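Local coordinates for protein D-glyceraldehyde dehydrogenase (NADP(+)) (Thermoplasma acidophilum, PDB 5IZD) that oxidises D-glyceraldehyde to (R)-glycerate with NADP(+) in the non-phosphorylated Entner-Doudoroff pathway, working as a homotetramer, at residues L266-W271 with Y412-D417; A272-A277 with E303-L308. All coordinates share one frame; numbering follows the deposited sequence.

Contact 1: residues L266-W271 with Y412-D417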
loop_
_atom_site.group_PDB
_atom_site.type_symbol
_atom_site.label_atom_id
_atom_site.label_comp_id
_atom_site.label_asym_id
_atom_site.label_seq_id
_atom_site.Cartn_x
_atom_site.Cartn_y
_atom_site.Cartn_z
ATOM N N LEU A 266 -16.805 -24.912 -23.600
ATOM C CA LEU A 266 -18.255 -25.015 -23.833
ATOM C C LEU A 266 -19.099 -24.758 -22.585
ATOM O O LEU A 266 -20.084 -24.064 -22.662
ATOM C CB LEU A 266 -18.638 -26.354 -24.467
ATOM C CG LEU A 266 -18.195 -26.463 -25.912
ATOM C CD1 LEU A 266 -18.142 -27.920 -26.401
ATOM C CD2 LEU A 266 -19.094 -25.603 -26.779
ATOM N N LYS A 267 -18.702 -25.323 -21.450
ATOM C CA LYS A 267 -19.397 -25.074 -20.206
ATOM C C LYS A 267 -19.380 -23.596 -19.858
ATOM O O LYS A 267 -20.422 -23.015 -19.492
ATOM C CB LYS A 267 -18.731 -25.793 -19.061
ATOM C CG LYS A 267 -19.100 -27.245 -18.936
ATOM C CD LYS A 267 -18.364 -27.817 -17.717
ATOM C CE LYS A 267 -18.657 -29.292 -17.562
ATOM N NZ LYS A 267 -17.729 -29.879 -16.561
ATOM N N THR A 268 -18.189 -22.996 -19.942
ATOM C CA THR A 268 -18.029 -21.582 -19.673
ATOM C C THR A 268 -18.817 -20.700 -20.674
ATOM O O THR A 268 -19.358 -19.660 -20.275
ATOM C CB THR A 268 -16.550 -21.164 -19.674
ATOM O OG1 THR A 268 -15.796 -22.037 -18.805
ATOM C CG2 THR A 268 -16.395 -19.708 -19.277
ATOM N N LEU A 269 -18.830 -21.081 -21.951
ATOM C CA LEU A 269 -19.569 -20.315 -22.951
ATOM C C LEU A 269 -21.079 -20.382 -22.707
ATOM O O LEU A 269 -21.774 -19.384 -22.872
ATOM C CB LEU A 269 -19.284 -20.803 -24.370
ATOM C CG LEU A 269 -19.968 -20.013 -25.482
ATOM C CD1 LEU A 269 -19.534 -18.550 -25.456
ATOM C CD2 LEU A 269 -19.609 -20.664 -26.816
ATOM N N LEU A 270 -21.577 -21.545 -22.304
ATOM C CA LEU A 270 -23.004 -21.637 -21.935
ATOM C C LEU A 270 -23.327 -20.641 -20.833
ATOM O O LEU A 270 -24.352 -19.933 -20.897
ATOM C CB LEU A 270 -23.370 -23.048 -21.497
ATOM C CG LEU A 270 -23.559 -24.102 -22.593
ATOM C CD1 LEU A 270 -23.693 -25.488 -21.937
ATOM C CD2 LEU A 270 -24.802 -23.798 -23.425
ATOM N N TRP A 271 -22.475 -20.620 -19.815
ATOM C CA TRP A 271 -22.585 -19.636 -18.741
ATOM C C TRP A 271 -22.490 -18.181 -19.270
ATOM O O TRP A 271 -23.419 -17.362 -19.074
ATOM C CB TRP A 271 -21.545 -19.857 -17.635
ATOM C CG TRP A 271 -21.699 -18.809 -16.603
ATOM C CD1 TRP A 271 -22.556 -18.830 -15.526
ATOM C CD2 TRP A 271 -21.024 -17.549 -16.552
ATOM N NE1 TRP A 271 -22.466 -17.654 -14.835
ATOM C CE2 TRP A 271 -21.553 -16.840 -15.461
ATOM C CE3 TRP A 271 -20.061 -16.925 -17.358
ATOM C CZ2 TRP A 271 -21.126 -15.569 -15.137
ATOM C CZ3 TRP A 271 -19.656 -15.622 -17.036
ATOM C CH2 TRP A 271 -20.183 -14.981 -15.941
ATOM N N TYR A 412 -12.573 -13.465 -22.277
ATOM C CA TYR A 412 -12.433 -14.883 -21.923
ATOM C C TYR A 412 -11.441 -15.538 -22.856
ATOM O O TYR A 412 -11.478 -15.292 -24.064
ATOM C CB TYR A 412 -13.774 -15.654 -21.991
ATOM C CG TYR A 412 -14.846 -15.059 -21.094
ATOM C CD1 TYR A 412 -15.631 -14.037 -21.544
ATOM C CD2 TYR A 412 -15.065 -15.540 -19.811
ATOM C CE1 TYR A 412 -16.629 -13.472 -20.740
ATOM C CE2 TYR A 412 -16.049 -14.954 -18.962
ATOM C CZ TYR A 412 -16.814 -13.915 -19.428
ATOM O OH TYR A 412 -17.728 -13.281 -18.630
ATOM N N LEU A 413 -10.597 -16.396 -22.311
ATOM C CA LEU A 413 -9.568 -17.078 -23.118
ATOM C C LEU A 413 -9.429 -18.527 -22.661
ATOM O O LEU A 413 -9.212 -18.737 -21.475
ATOM C CB LEU A 413 -8.228 -16.358 -22.899
ATOM C CG LEU A 413 -6.970 -16.997 -23.511
ATOM C CD1 LEU A 413 -7.063 -17.075 -25.022
ATOM C CD2 LEU A 413 -5.743 -16.201 -23.057
ATOM N N PHE A 414 -9.476 -19.493 -23.564
ATOM C CA PHE A 414 -9.222 -20.873 -23.233
ATOM C C PHE A 414 -8.022 -21.368 -24.007
ATOM O O PHE A 414 -8.031 -21.370 -25.230
ATOM C CB PHE A 414 -10.452 -21.743 -23.501
ATOM C CG PHE A 414 -11.476 -21.627 -22.404
ATOM C CD1 PHE A 414 -12.230 -20.481 -22.279
ATOM C CD2 PHE A 414 -11.573 -22.608 -21.426
ATOM C CE1 PHE A 414 -13.101 -20.318 -21.202
ATOM C CE2 PHE A 414 -12.445 -22.468 -20.359
ATOM C CZ PHE A 414 -13.185 -21.310 -20.238
ATOM N N THR A 415 -6.989 -21.780 -23.287
ATOM C CA THR A 415 -5.772 -22.269 -23.879
ATOM C C THR A 415 -4.952 -22.925 -22.789
ATOM O O THR A 415 -5.156 -22.604 -21.622
ATOM C CB THR A 415 -4.886 -21.098 -24.432
ATOM O OG1 THR A 415 -3.752 -21.612 -25.132
ATOM C CG2 THR A 415 -4.369 -20.192 -23.331
ATOM N N LYS A 416 -3.992 -23.763 -23.185
ATOM C CA LYS A 416 -3.050 -24.412 -22.278
ATOM C C LYS A 416 -1.658 -23.820 -22.502
ATOM O O LYS A 416 -0.701 -24.241 -21.846
ATOM C CB LYS A 416 -3.056 -25.935 -22.493
ATOM N N ASP A 417 -1.498 -22.837 -23.391
ATOM C CA ASP A 417 -0.136 -22.341 -23.702
ATOM C C ASP A 417 0.221 -21.199 -22.755
ATOM O O ASP A 417 -0.433 -20.146 -22.787
ATOM C CB ASP A 417 -0.047 -21.889 -25.141
ATOM C CG ASP A 417 1.346 -21.427 -25.560
ATOM O OD1 ASP A 417 2.228 -21.038 -24.759
ATOM O OD2 ASP A 417 1.518 -21.436 -26.771
#

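Contact 2: residues A272-A277 with E303-L308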
loop_
_atom_site.group_PDB
_atom_site.type_symbol
_atom_site.label_atom_id
_atom_site.label_comp_id
_atom_site.label_asym_id
_atom_site.label_seq_id
_atom_site.Cartn_x
_atom_site.Cartn_y
_atom_site.Cartn_z
ATOM N N ALA A 272 -21.440 -17.897 -20.036
ATOM C CA ALA A 272 -21.161 -16.531 -20.425
ATOM C C ALA A 272 -22.188 -15.934 -21.374
ATOM O O ALA A 272 -22.450 -14.737 -21.318
ATOM C CB ALA A 272 -19.715 -16.401 -20.985
ATOM N N LYS A 273 -22.808 -16.767 -22.220
ATOM C CA LYS A 273 -23.844 -16.292 -23.091
ATOM C C LYS A 273 -25.229 -16.265 -22.437
ATOM O O LYS A 273 -25.997 -15.339 -22.652
ATOM C CB LYS A 273 -23.967 -17.160 -24.325
ATOM C CG LYS A 273 -24.897 -16.595 -25.397
ATOM C CD LYS A 273 -24.431 -15.270 -25.973
ATOM C CE LYS A 273 -25.096 -14.072 -25.357
ATOM N NZ LYS A 273 -24.561 -12.807 -25.896
ATOM N N TYR A 274 -25.585 -17.316 -21.717
ATOM C CA TYR A 274 -26.985 -17.513 -21.341
ATOM C C TYR A 274 -27.323 -17.171 -19.940
ATOM O O TYR A 274 -28.504 -17.056 -19.636
ATOM C CB TYR A 274 -27.491 -18.938 -21.694
ATOM C CG TYR A 274 -27.263 -19.255 -23.119
ATOM C CD1 TYR A 274 -27.755 -18.408 -24.118
ATOM C CD2 TYR A 274 -26.532 -20.376 -23.502
ATOM C CE1 TYR A 274 -27.546 -18.689 -25.461
ATOM C CE2 TYR A 274 -26.333 -20.672 -24.823
ATOM C CZ TYR A 274 -26.808 -19.835 -25.813
ATOM O OH TYR A 274 -26.584 -20.114 -27.173
ATOM N N TRP A 275 -26.341 -16.978 -19.083
ATOM C CA TRP A 275 -26.609 -16.532 -17.723
ATOM C C TRP A 275 -27.317 -15.210 -17.811
ATOM O O TRP A 275 -26.934 -14.360 -18.605
ATOM C CB TRP A 275 -25.333 -16.406 -16.968
ATOM C CG TRP A 275 -25.359 -16.126 -15.490
ATOM C CD1 TRP A 275 -25.883 -16.923 -14.481
ATOM C CD2 TRP A 275 -24.758 -15.010 -14.833
ATOM N NE1 TRP A 275 -25.611 -16.366 -13.249
ATOM C CE2 TRP A 275 -24.903 -15.207 -13.436
ATOM C CE3 TRP A 275 -24.072 -13.878 -15.283
ATOM C CZ2 TRP A 275 -24.395 -14.310 -12.501
ATOM C CZ3 TRP A 275 -23.544 -12.966 -14.322
ATOM C CH2 TRP A 275 -23.722 -13.196 -12.964
ATOM N N ASN A 276 -28.458 -15.142 -17.119
ATOM C CA ASN A 276 -29.330 -13.966 -17.138
ATOM C C ASN A 276 -29.762 -13.604 -18.556
ATOM O O ASN A 276 -29.943 -12.434 -18.884
ATOM C CB ASN A 276 -28.638 -12.758 -16.466
ATOM C CG ASN A 276 -29.649 -11.773 -15.884
ATOM O OD1 ASN A 276 -30.782 -12.148 -15.587
ATOM N ND2 ASN A 276 -29.265 -10.503 -15.773
ATOM N N ALA A 277 -29.950 -14.630 -19.396
ATOM C CA ALA A 277 -30.320 -14.434 -20.796
ATOM C C ALA A 277 -29.376 -13.468 -21.600
ATOM O O ALA A 277 -29.838 -12.789 -22.533
ATOM C CB ALA A 277 -31.758 -13.959 -20.890
ATOM N N GLU A 303 -25.697 -27.774 -30.283
ATOM C CA GLU A 303 -26.344 -28.943 -29.628
ATOM C C GLU A 303 -26.632 -28.676 -28.157
ATOM O O GLU A 303 -27.736 -28.945 -27.693
ATOM C CB GLU A 303 -25.520 -30.228 -29.794
ATOM C CG GLU A 303 -26.128 -31.495 -29.222
ATOM C CD GLU A 303 -27.433 -31.905 -29.882
ATOM O OE1 GLU A 303 -28.193 -32.637 -29.228
ATOM O OE2 GLU A 303 -27.715 -31.510 -31.040
ATOM N N LEU A 304 -25.695 -28.059 -27.438
ATOM C CA LEU A 304 -25.955 -27.740 -26.042
ATOM C C LEU A 304 -27.020 -26.636 -25.841
ATOM O O LEU A 304 -27.875 -26.710 -24.905
ATOM C CB LEU A 304 -24.666 -27.351 -25.354
ATOM C CG LEU A 304 -23.738 -28.538 -25.145
ATOM C CD1 LEU A 304 -22.328 -28.012 -25.082
ATOM C CD2 LEU A 304 -24.103 -29.261 -23.862
ATOM N N SER A 305 -26.947 -25.634 -26.726
ATOM C CA SER A 305 -27.835 -24.476 -26.715
ATOM C C SER A 305 -29.318 -24.892 -26.899
ATOM O O SER A 305 -30.175 -24.292 -26.311
ATOM C CB SER A 305 -27.419 -23.435 -27.774
ATOM O OG SER A 305 -26.198 -22.760 -27.416
ATOM N N ARG A 306 -29.564 -25.932 -27.691
ATOM C CA ARG A 306 -30.948 -26.428 -27.941
ATOM C C ARG A 306 -31.601 -27.067 -26.731
ATOM O O ARG A 306 -32.831 -27.234 -26.730
ATOM C CB ARG A 306 -30.956 -27.578 -28.926
ATOM C CG ARG A 306 -30.400 -27.323 -30.284
ATOM C CD ARG A 306 -30.296 -28.647 -31.018
ATOM N NE ARG A 306 -31.486 -28.788 -31.845
ATOM C CZ ARG A 306 -31.506 -28.687 -33.173
ATOM N NH1 ARG A 306 -32.673 -28.813 -33.798
ATOM N NH2 ARG A 306 -30.365 -28.476 -33.884
ATOM N N LYS A 307 -30.774 -27.581 -25.819
ATOM C CA LYS A 307 -31.205 -28.286 -24.627
ATOM C C LYS A 307 -31.724 -27.369 -23.532
ATOM O O LYS A 307 -32.313 -27.876 -22.571
ATOM C CB LYS A 307 -30.060 -29.124 -24.053
ATOM N N LEU A 308 -31.528 -26.042 -23.655
ATOM C CA LEU A 308 -31.852 -25.090 -22.571
ATOM C C LEU A 308 -33.337 -24.869 -22.599
ATOM O O LEU A 308 -33.883 -24.626 -23.679
ATOM C CB LEU A 308 -31.092 -23.754 -22.715
ATOM C CG LEU A 308 -29.549 -23.901 -22.583
ATOM C CD1 LEU A 308 -28.825 -22.642 -23.035
ATOM C CD2 LEU A 308 -29.069 -24.262 -21.175
#

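Contact 1: residues L266-W271 with Y412-D417
Tyr412 OH is hydrogen-bonded to the backbone O of Ile282, and the same oxygen touches the edge of the Trp271 ring, in its plane, 3.4 Å from Trp271 CZ3. The contact belongs to the α/β core of the aldehyde dehydrogenase fold. Helix 262-274 packs here on strand 410-414 of a mixed sheet. It is also the helix of a beta-alpha-beta crossover from strand 252-256 to the adjacent, parallel strand 284-290. The helix and strand segments run nearly antiparallel at 165°, with 10.3 Å between their axes. Tyr412 and Trp271 side chains cross at about a right angle, and Trp271 CZ3 is 4.1 Å from Tyr412 CZ. One helical turn earlier, Thr268 meets the end of the Phe414 ring obliquely. Thr268 OG1 is 3.1 Å from Phe414 CZ, a tight approach that is not a hydrogen bond. The polar partner of OG1 is the backbone O of Asn264; a chi1 of -51° sets OG1 beside its own backbone N, facing that carbonyl. Thr268 CB also leans on Phe414 CZ, at 3.4 Å. With an alanine at Phe414, a gap would probably open beside Thr268, whose OG1, CB and CG2 would lose the ring they rest against. Thr268 also packs on Leu482, and Trp271 on Ile484, both of the second subunit. Past the strand, an ST turn leads toward helix 418-427: Asp417 N donates to Thr415 OG1 over 3.1 Å, nearly straight at 169°.

Contact 2: residues A272-A277 with E303-L308
Tyr274 OH donates a short hydrogen bond of 2.7 Å to Ser305 OG. The serine oxygen sits at the edge of the tyrosine ring, near its plane, and is 3.3 Å from Tyr274 CE2. Leu308 adds an apolar contact to the same ring. Its CD1 methyl comes in obliquely and lies 3.3 Å from Tyr274 CD2, which is tight packing. The two side chains cross at about a right angle. Tyr274 is thus held through its hydroxyl and along the CD2-CE2 side of its ring.

The next layer fixes these groups. Ser305 OG is also hydrogen-bonded to the backbone O of Phe301, one helical turn back. With OG opposite the carbonyl carbon (chi1 -71°), the hydroxyl lies back along the helix, close to Phe301 O. The serine thus relays the tyrosine hydroxyl to the backbone of helix 294-305. Leu308 is brought up by a type I beta turn from Ser305 to Leu308, whose closing bond from Leu308 N to Ser305 O is weak. One face of the Tyr274 ring carries Lys273 CG, 3.4 Å above the plane and offset toward the rim. Lys273 NZ in turn bonds to the backbone O of Ala284 and of Val386. Trp275 is the first residue to leave helical backbone angles, and Ala277 N bonds back to Tyr274 O at 2.8 Å.

This is helix-to-helix packing on the sheet of the aldehyde dehydrogenase fold, joining the C-terminal end of helix 262-274 to that of helix 294-305. Strand 366-369 adjoins the pair: its Ile367 touches both Tyr274 and Ser305, while Leu304 packs against Leu266 of helix 262-274.

Both contacts draw on helix 262-274 and are buried, though Leu308 in contact 2 is partly exposed. Contact 1 joins the middle of the helix to a strand of the sheet; contact 2 joins its C-terminal end to the neighbouring helix 294-305. Their chemistry differs accordingly. Contact 1 is packing of rings, a methyl and two hydroxyls whose hydrogen-bond partners lie outside its segments, whereas contact 2 centres on a hydroxyl-to-hydroxyl bond. They meet where Leu270 CD1 lies 4.0 Å from Leu304 CB, and where Tyr412 CZ lies 4.1 Å from Ala272 CB. Both also touch the second subunit, whose Phe492 packs on Leu270 and on Leu304.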